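Local atomic coordinates of probable protein phosphatase 2C 50 (Oryza sativa subsp. japonica, PDB entry 5ZCG), a protein that probably removes phosphate from serine and threonine residues of target proteins, as a magnesium-dependent phosphatase of the PP2C family. Residues Val29-Ala35 / Met99-Trp103; Phe107-Gln112 / Pro228-Val232. The protein carries 5 engineered substitutions. All blocks are in the same frame, centred on the assembly; numbering follows the deposited sequence.

Interaction 1. Residues Val29-Ala35 / Met99-Trp103; sequences VPVRLLA and MKEHW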
ATOM      1  N   VAL A  29      21.685 -16.700  -7.241  1.00 34.89           N
ATOM      2  CA  VAL A  29      21.050 -16.289  -8.489  1.00 35.51           C
ATOM      3  C   VAL A  29      21.391 -17.325  -9.552  1.00 35.47           C
ATOM      4  O   VAL A  29      22.575 -17.625  -9.756  1.00 37.16           O
ATOM      5  CB  VAL A  29      21.504 -14.883  -8.911  1.00 39.30           C
ATOM      6  CG1 VAL A  29      21.219 -14.643 -10.390  1.00 36.14           C
ATOM      7  CG2 VAL A  29      20.811 -13.844  -8.057  1.00 44.39           C
ATOM      8  N   PRO A  30      20.406 -17.904 -10.238  1.00 34.19           N
ATOM      9  CA  PRO A  30      20.726 -18.778 -11.374  1.00 37.67           C
ATOM     10  C   PRO A  30      21.440 -17.985 -12.455  1.00 37.62           C
ATOM     11  O   PRO A  30      20.918 -16.993 -12.973  1.00 38.18           O
ATOM     12  CB  PRO A  30      19.353 -19.278 -11.842  1.00 36.50           C
ATOM     13  CG  PRO A  30      18.428 -19.032 -10.680  1.00 37.88           C
ATOM     14  CD  PRO A  30      18.959 -17.811  -9.998  1.00 34.01           C
ATOM     15  N   VAL A  31      22.648 -18.434 -12.800  1.00 34.72           N
ATOM     16  CA  VAL A  31      23.465 -17.706 -13.763  1.00 36.41           C
ATOM     17  C   VAL A  31      22.828 -17.732 -15.147  1.00 36.34           C
ATOM     18  O   VAL A  31      23.086 -16.839 -15.964  1.00 38.52           O
ATOM     19  CB  VAL A  31      24.897 -18.277 -13.743  1.00 37.66           C
ATOM     20  CG1 VAL A  31      25.777 -17.621 -14.798  1.00 37.83           C
ATOM     21  CG2 VAL A  31      25.503 -18.082 -12.357  1.00 38.14           C
ATOM     22  N   ARG A  32      21.971 -18.721 -15.419  1.00 32.13           N
ATOM     23  CA  ARG A  32      21.207 -18.759 -16.660  1.00 33.08           C
ATOM     24  C   ARG A  32      20.248 -17.581 -16.795  1.00 35.21           C
ATOM     25  O   ARG A  32      19.633 -17.428 -17.853  1.00 38.97           O
ATOM     26  CB  ARG A  32      20.432 -20.079 -16.767  1.00 32.60           C
ATOM     27  CG  ARG A  32      21.326 -21.312 -16.940  1.00 35.96           C
ATOM     28  CD  ARG A  32      21.219 -21.890 -18.342  1.00 35.57           C
ATOM     29  NE  ARG A  32      19.996 -22.668 -18.505  1.00 36.34           N
ATOM     30  CZ  ARG A  32      19.155 -22.538 -19.526  1.00 39.24           C
ATOM     31  NH1 ARG A  32      19.403 -21.661 -20.491  1.00 38.10           N
ATOM     32  NH2 ARG A  32      18.063 -23.293 -19.587  1.00 39.72           N
ATOM     33  N   LEU A  33      20.068 -16.777 -15.747  1.00 36.44           N
ATOM     34  CA  LEU A  33      19.341 -15.521 -15.873  1.00 39.23           C
ATOM     35  C   LEU A  33      20.237 -14.356 -16.280  1.00 39.17           C
ATOM     36  O   LEU A  33      19.722 -13.267 -16.556  1.00 41.05           O
ATOM     37  CB  LEU A  33      18.634 -15.175 -14.556  1.00 39.47           C
ATOM     38  CG  LEU A  33      17.501 -16.116 -14.142  1.00 41.89           C
ATOM     39  CD1 LEU A  33      16.979 -15.760 -12.753  1.00 40.64           C
ATOM     40  CD2 LEU A  33      16.379 -16.095 -15.174  1.00 44.14           C
ATOM     41  N   LEU A  34      21.554 -14.553 -16.326  1.00 36.53           N
ATOM     42  CA  LEU A  34      22.498 -13.490 -16.644  1.00 35.92           C
ATOM     43  C   LEU A  34      23.276 -13.716 -17.934  1.00 40.78           C
ATOM     44  O   LEU A  34      23.674 -12.737 -18.570  1.00 40.43           O
ATOM     45  CB  LEU A  34      23.497 -13.299 -15.492  1.00 34.55           C
ATOM     46  CG  LEU A  34      22.892 -13.029 -14.112  1.00 38.90           C
ATOM     47  CD1 LEU A  34      23.977 -12.917 -13.052  1.00 40.10           C
ATOM     48  CD2 LEU A  34      22.033 -11.768 -14.133  1.00 35.89           C
ATOM     49  N   ALA A  35      23.504 -14.967 -18.340  1.00 41.09           N
ATOM     50  CA  ALA A  35      24.235 -15.247 -19.568  1.00 41.50           C
ATOM     51  C   ALA A  35      23.757 -16.574 -20.144  1.00 42.50           C
ATOM     52  O   ALA A  35      23.217 -17.427 -19.433  1.00 40.99           O
ATOM     53  CB  ALA A  35      25.745 -15.254 -19.326  1.00 41.02           C
ATOM     54  N   MET A  99      15.870 -13.871 -20.975  1.00 37.35           N
ATOM     55  CA  MET A  99      16.216 -13.700 -19.570  1.00 40.89           C
ATOM     56  C   MET A  99      15.338 -12.660 -18.893  1.00 42.48           C
ATOM     57  O   MET A  99      14.908 -12.857 -17.750  1.00 42.92           O
ATOM     58  CB  MET A  99      17.680 -13.304 -19.445  1.00 42.27           C
ATOM     59  CG  MET A  99      18.609 -14.299 -20.072  1.00 47.04           C
ATOM     60  SD  MET A  99      20.323 -13.854 -19.816  1.00 51.24           S
ATOM     61  CE  MET A  99      20.971 -15.482 -19.573  1.00 50.86           C
ATOM     62  N   LYS A 100      15.075 -11.544 -19.579  1.00 42.42           N
ATOM     63  CA  LYS A 100      14.258 -10.496 -18.981  1.00 45.47           C
ATOM     64  C   LYS A 100      12.852 -11.005 -18.704  1.00 45.26           C
ATOM     65  O   LYS A 100      12.250 -10.650 -17.682  1.00 43.94           O
ATOM     66  CB  LYS A 100      14.218  -9.270 -19.890  1.00 44.67           C
ATOM     67  CG  LYS A 100      13.394  -8.122 -19.332  1.00 46.53           C
ATOM     68  CD  LYS A 100      13.977  -7.619 -18.018  1.00 47.09           C
ATOM     69  CE  LYS A 100      13.413  -6.258 -17.645  1.00 44.90           C
ATOM     70  NZ  LYS A 100      11.937  -6.302 -17.475  1.00 44.84           N
ATOM     71  N   GLU A 101      12.327 -11.865 -19.585  1.00 39.38           N
ATOM     72  CA  GLU A 101      10.998 -12.419 -19.365  1.00 41.55           C
ATOM     73  C   GLU A 101      10.969 -13.277 -18.110  1.00 36.86           C
ATOM     74  O   GLU A 101      10.001 -13.237 -17.347  1.00 35.21           O
ATOM     75  CB  GLU A 101      10.562 -13.231 -20.584  1.00 50.96           C
ATOM     76  CG  GLU A 101       9.906 -12.410 -21.686  1.00 60.70           C
ATOM     77  CD  GLU A 101       9.625 -13.227 -22.937  1.00 69.65           C
ATOM     78  OE1 GLU A 101       9.343 -14.440 -22.812  1.00 70.96           O
ATOM     79  OE2 GLU A 101       9.690 -12.656 -24.046  1.00 73.00           O
ATOM     80  N   HIS A 102      12.029 -14.046 -17.863  1.00 34.04           N
ATOM     81  CA  HIS A 102      12.048 -14.893 -16.679  1.00 35.09           C
ATOM     82  C   HIS A 102      12.288 -14.096 -15.405  1.00 30.35           C
ATOM     83  O   HIS A 102      11.752 -14.455 -14.351  1.00 30.52           O
ATOM     84  CB  HIS A 102      13.079 -16.004 -16.845  1.00 40.24           C
ATOM     85  CG  HIS A 102      12.578 -17.146 -17.669  1.00 43.90           C
ATOM     86  ND1 HIS A 102      12.206 -18.354 -17.121  1.00 46.01           N
ATOM     87  CD2 HIS A 102      12.345 -17.249 -19.000  1.00 46.29           C
ATOM     88  CE1 HIS A 102      11.792 -19.162 -18.081  1.00 46.45           C
ATOM     89  NE2 HIS A 102      11.870 -18.517 -19.231  1.00 46.81           N
ATOM     90  N   TRP A 103      13.082 -13.024 -15.465  1.00 29.01           N
ATOM     91  CA  TRP A 103      13.177 -12.136 -14.308  1.00 31.18           C
ATOM     92  C   TRP A 103      11.810 -11.549 -13.984  1.00 31.28           C
ATOM     93  O   TRP A 103      11.368 -11.557 -12.821  1.00 27.44           O
ATOM     94  CB  TRP A 103      14.187 -11.021 -14.575  1.00 29.37           C
ATOM     95  CG  TRP A 103      15.618 -11.404 -14.325  1.00 29.19           C
ATOM     96  CD1 TRP A 103      16.633 -11.432 -15.239  1.00 28.60           C
ATOM     97  CD2 TRP A 103      16.197 -11.796 -13.072  1.00 28.62           C
ATOM     98  NE1 TRP A 103      17.807 -11.819 -14.634  1.00 26.40           N
ATOM     99  CE2 TRP A 103      17.565 -12.051 -13.305  1.00 25.44           C
ATOM    100  CE3 TRP A 103      15.691 -11.957 -11.777  1.00 28.19           C
ATOM    101  CZ2 TRP A 103      18.434 -12.455 -12.290  1.00 27.15           C
ATOM    102  CZ3 TRP A 103      16.555 -12.366 -10.772  1.00 27.46           C
ATOM    103  CH2 TRP A 103      17.910 -12.609 -11.035  1.00 27.92           C
TER
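The first turn of helix 99-118 meets the loop that leaves strand 18-28, where a short 3-10 turn at residues 31-33 sets Leu33 against Trp103. CD1 of Leu33 lies over one face of the indole, 3.6 Å from the centroid of the six-membered ring and 11° off its normal, a CH-pi contact. CB of the same leucine sits 3.5 Å from Trp103 CE2, so Leu33 lies along one face of the indole. Its carbonyl is used as well: Trp103 NE1 donates to Leu33 O at 3.1 Å, a bent bond (139° at the hydrogen) that reaches the oxygen from above the carbonyl plane. In the PP2C sandwich of two beta sheets flanked by helices, this joins a connecting loop to one outer helix, and Leu33 also touches Leu87 and Leu91 of helix 67-91. At the indole edge stand Val29 CG1, 3.9 Å from Trp103 CH2, and Leu34 CD2. A leucine in place of Trp103 would probably leave Leu33 O without this donor and open a gap beside Val29. Met99, extended at chi2 (-176°), has SD approaching Leu33 O at 3.4 Å, while Leu33 CD2 packs on His102 CB at 3.7 Å.

Interaction 2. Residues Phe107-Gln112 / Pro228-Val232; sequences FTKCFQ and PKPEV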
ATOM      1  N   PHE A 107       9.766 -12.513 -10.432  1.00 28.66           N
ATOM      2  CA  PHE A 107       9.381 -11.458  -9.495  1.00 29.80           C
ATOM      3  C   PHE A 107       7.865 -11.275  -9.451  1.00 30.13           C
ATOM      4  O   PHE A 107       7.292 -11.058  -8.373  1.00 29.69           O
ATOM      5  CB  PHE A 107      10.078 -10.149  -9.857  1.00 28.77           C
ATOM      6  CG  PHE A 107      11.408  -9.970  -9.183  1.00 28.37           C
ATOM      7  CD1 PHE A 107      11.487  -9.814  -7.807  1.00 25.88           C
ATOM      8  CD2 PHE A 107      12.574  -9.957  -9.920  1.00 26.01           C
ATOM      9  CE1 PHE A 107      12.703  -9.652  -7.187  1.00 27.25           C
ATOM     10  CE2 PHE A 107      13.798  -9.797  -9.301  1.00 28.90           C
ATOM     11  CZ  PHE A 107      13.860  -9.643  -7.932  1.00 26.59           C
ATOM     12  N   THR A 108       7.193 -11.379 -10.601  1.00 29.47           N
ATOM     13  CA  THR A 108       5.739 -11.260 -10.632  1.00 30.43           C
ATOM     14  C   THR A 108       5.089 -12.353  -9.797  1.00 32.35           C
ATOM     15  O   THR A 108       4.177 -12.084  -9.004  1.00 32.93           O
ATOM     16  CB  THR A 108       5.245 -11.317 -12.080  1.00 33.48           C
ATOM     17  OG1 THR A 108       5.641 -10.125 -12.768  1.00 36.02           O
ATOM     18  CG2 THR A 108       3.726 -11.452 -12.133  1.00 32.10           C
ATOM     19  N   LYS A 109       5.559 -13.597  -9.955  1.00 25.77           N
ATOM     20  CA  LYS A 109       5.004 -14.714  -9.202  1.00 26.48           C
ATOM     21  C   LYS A 109       5.307 -14.593  -7.715  1.00 25.46           C
ATOM     22  O   LYS A 109       4.458 -14.919  -6.881  1.00 23.88           O
ATOM     23  CB  LYS A 109       5.545 -16.039  -9.751  1.00 34.44           C
ATOM     24  CG  LYS A 109       4.677 -16.687 -10.831  1.00 43.80           C
ATOM     25  CD  LYS A 109       4.451 -15.748 -12.008  1.00 53.01           C
ATOM     26  CE  LYS A 109       3.167 -16.070 -12.757  1.00 59.14           C
ATOM     27  NZ  LYS A 109       2.699 -14.902 -13.558  1.00 61.81           N
ATOM     28  N   CYS A 110       6.507 -14.122  -7.355  1.00 30.06           N
ATOM     29  CA  CYS A 110       6.817 -13.937  -5.940  1.00 32.04           C
ATOM     30  C   CYS A 110       5.905 -12.888  -5.307  1.00 26.38           C
ATOM     31  O   CYS A 110       5.314 -13.117  -4.240  1.00 27.21           O
ATOM     32  CB  CYS A 110       8.287 -13.550  -5.778  1.00 37.79           C
ATOM     33  SG  CYS A 110       8.688 -12.753  -4.200  1.00 37.66           S
ATOM     34  N   PHE A 111       5.769 -11.728  -5.962  1.00 25.47           N
ATOM     35  CA  PHE A 111       4.915 -10.671  -5.422  1.00 30.34           C
ATOM     36  C   PHE A 111       3.459 -11.123  -5.356  1.00 33.20           C
ATOM     37  O   PHE A 111       2.751 -10.835  -4.379  1.00 28.29           O
ATOM     38  CB  PHE A 111       5.050  -9.401  -6.264  1.00 26.96           C
ATOM     39  CG  PHE A 111       6.229  -8.529  -5.883  1.00 29.32           C
ATOM     40  CD1 PHE A 111       7.453  -9.092  -5.550  1.00 30.56           C
ATOM     41  CD2 PHE A 111       6.108  -7.147  -5.868  1.00 27.93           C
ATOM     42  CE1 PHE A 111       8.536  -8.292  -5.202  1.00 31.40           C
ATOM     43  CE2 PHE A 111       7.188  -6.339  -5.523  1.00 29.73           C
ATOM     44  CZ  PHE A 111       8.402  -6.912  -5.189  1.00 27.31           C
ATOM     45  N   GLN A 112       2.997 -11.843  -6.386  1.00 31.19           N
ATOM     46  CA  GLN A 112       1.627 -12.341  -6.395  1.00 31.27           C
ATOM     47  C   GLN A 112       1.405 -13.361  -5.291  1.00 29.31           C
ATOM     48  O   GLN A 112       0.327 -13.409  -4.693  1.00 29.30           O
ATOM     49  CB  GLN A 112       1.303 -12.953  -7.760  1.00 36.71           C
ATOM     50  CG  GLN A 112      -0.129 -13.451  -7.907  1.00 41.86           C
ATOM     51  CD  GLN A 112      -1.147 -12.329  -7.817  1.00 47.04           C
ATOM     52  OE1 GLN A 112      -1.220 -11.469  -8.697  1.00 47.76           O
ATOM     53  NE2 GLN A 112      -1.940 -12.330  -6.748  1.00 48.03           N
ATOM     54  N   PRO A 228      -0.772  -6.305  -7.623  1.00 32.81           N
ATOM     55  CA  PRO A 228       0.545  -6.485  -7.002  1.00 34.06           C
ATOM     56  C   PRO A 228       1.637  -6.821  -8.002  1.00 38.48           C
ATOM     57  O   PRO A 228       2.617  -7.487  -7.649  1.00 41.45           O
ATOM     58  CB  PRO A 228       0.303  -7.647  -6.040  1.00 32.08           C
ATOM     59  CG  PRO A 228      -0.718  -8.513  -6.788  1.00 33.62           C
ATOM     60  CD  PRO A 228      -1.529  -7.578  -7.681  1.00 32.70           C
ATOM     61  N   LYS A 229       1.500  -6.355  -9.240  1.00 42.32           N
ATOM     62  CA  LYS A 229       2.420  -6.756 -10.294  1.00 41.86           C
ATOM     63  C   LYS A 229       3.602  -5.801 -10.324  1.00 37.36           C
ATOM     64  O   LYS A 229       3.401  -4.595 -10.522  1.00 36.70           O
ATOM     65  CB  LYS A 229       1.733  -6.771 -11.648  1.00 46.00           C
ATOM     66  CG  LYS A 229       2.699  -6.897 -12.820  1.00 49.05           C
ATOM     67  CD  LYS A 229       2.115  -7.730 -13.945  1.00 53.65           C
ATOM     68  CE  LYS A 229       3.061  -7.818 -15.133  1.00 55.49           C
ATOM     69  NZ  LYS A 229       4.214  -8.720 -14.866  1.00 56.96           N
ATOM     70  N   PRO A 230       4.829  -6.280 -10.158  1.00 35.64           N
ATOM     71  CA  PRO A 230       5.979  -5.376 -10.121  1.00 38.15           C
ATOM     72  C   PRO A 230       6.508  -5.081 -11.518  1.00 37.21           C
ATOM     73  O   PRO A 230       6.294  -5.832 -12.473  1.00 33.82           O
ATOM     74  CB  PRO A 230       7.012  -6.171  -9.313  1.00 37.75           C
ATOM     75  CG  PRO A 230       6.715  -7.602  -9.657  1.00 34.95           C
ATOM     76  CD  PRO A 230       5.217  -7.684  -9.928  1.00 34.22           C
ATOM     77  N   GLU A 231       7.167  -3.933 -11.627  1.00 35.93           N
ATOM     78  CA  GLU A 231       7.971  -3.600 -12.792  1.00 37.55           C
ATOM     79  C   GLU A 231       9.423  -3.916 -12.462  1.00 36.71           C
ATOM     80  O   GLU A 231       9.920  -3.536 -11.392  1.00 36.86           O
ATOM     81  CB  GLU A 231       7.805  -2.132 -13.187  1.00 41.31           C
ATOM     82  CG  GLU A 231       6.753  -1.911 -14.266  1.00 48.59           C
ATOM     83  CD  GLU A 231       6.452  -0.440 -14.508  1.00 56.32           C
ATOM     84  OE1 GLU A 231       7.379   0.309 -14.888  1.00 58.20           O
ATOM     85  OE2 GLU A 231       5.284  -0.034 -14.316  1.00 57.46           O
ATOM     86  N   VAL A 232      10.086  -4.634 -13.362  1.00 29.50           N
ATOM     87  CA  VAL A 232      11.405  -5.201 -13.113  1.00 29.26           C
ATOM     88  C   VAL A 232      12.430  -4.550 -14.034  1.00 32.44           C
ATOM     89  O   VAL A 232      12.165  -4.313 -15.218  1.00 32.97           O
ATOM     90  CB  VAL A 232      11.377  -6.731 -13.299  1.00 28.93           C
ATOM     91  CG1 VAL A 232      12.732  -7.359 -12.963  1.00 28.36           C
ATOM     92  CG2 VAL A 232      10.267  -7.340 -12.443  1.00 30.36           C
TER
HETATM   93  O   HOH W   1       2.591  -9.972  -9.369  1.00 39.74           O
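Pro230 lays its ring over one face of Phe111, CB standing 4.1 Å from the ring centroid and 29° off the normal, a CH-pi contact displaced toward the CD2-CE2 edge. The carbonyl oxygen of Pro228 comes to the edge of the same ring, near its plane, and lies 3.4 Å from Phe111 CB. Farther along, Pro230 CG rests against the backbone of Phe107, and Val232 CG2 meets Phe107 CB at 3.8 Å; Val232 CG1 approaches that ring obliquely. This run enters strand 231-236, so the contact packs helix 99-118 against a face of one of the two beta sheets of the PP2C sandwich, beside strand 231-236, with Phe107 and Phe111 reaching on to Ala159 of strand 155-161 and Val148 of strand 143-151. Toward the surface the partners turn polar. With CG anti to the backbone N (chi1 168°) and bends at chi2 and chi4, Lys229 curls back until NZ donates to Thr108 OG1 at 2.9 Å; that hydroxyl is also hydrogen-bonded to Asp104 O. A water donates to both Thr108 O (2.7 Å) and Pro228 O (3.0 Å), bridging helix and loop, while Pro228 CG packs 3.6 Å from Gln112 OE1. The two prolines give apolar ring surface and no N-H, and the one direct hydrogen bond is made by Lys229 NZ: a mainly apolar contact with a polar margin of lysine, hydroxyl and bridging water.

How the interactions relate
Helix 99-118 serves both contacts, its first turn in interaction 1 and its middle turns in interaction 2, and the two meet where Lys100 NZ bonds to Val232 O and Trp103 CB nears Val232 CG1. Both are partly buried, but the centre of interaction 2 lies about 10 Å from the centre of the chain, that of interaction 1 about 18 Å. The peripheral contact ties the helix to a connecting loop through the side chain of Met99 and the indole of Trp103, which combines apolar cover with a direct bond to a carbonyl. The inner one ties it to a strand and its approach, splitting the work between buried proline-aromatic packing and an exposed lysine and a bridging water.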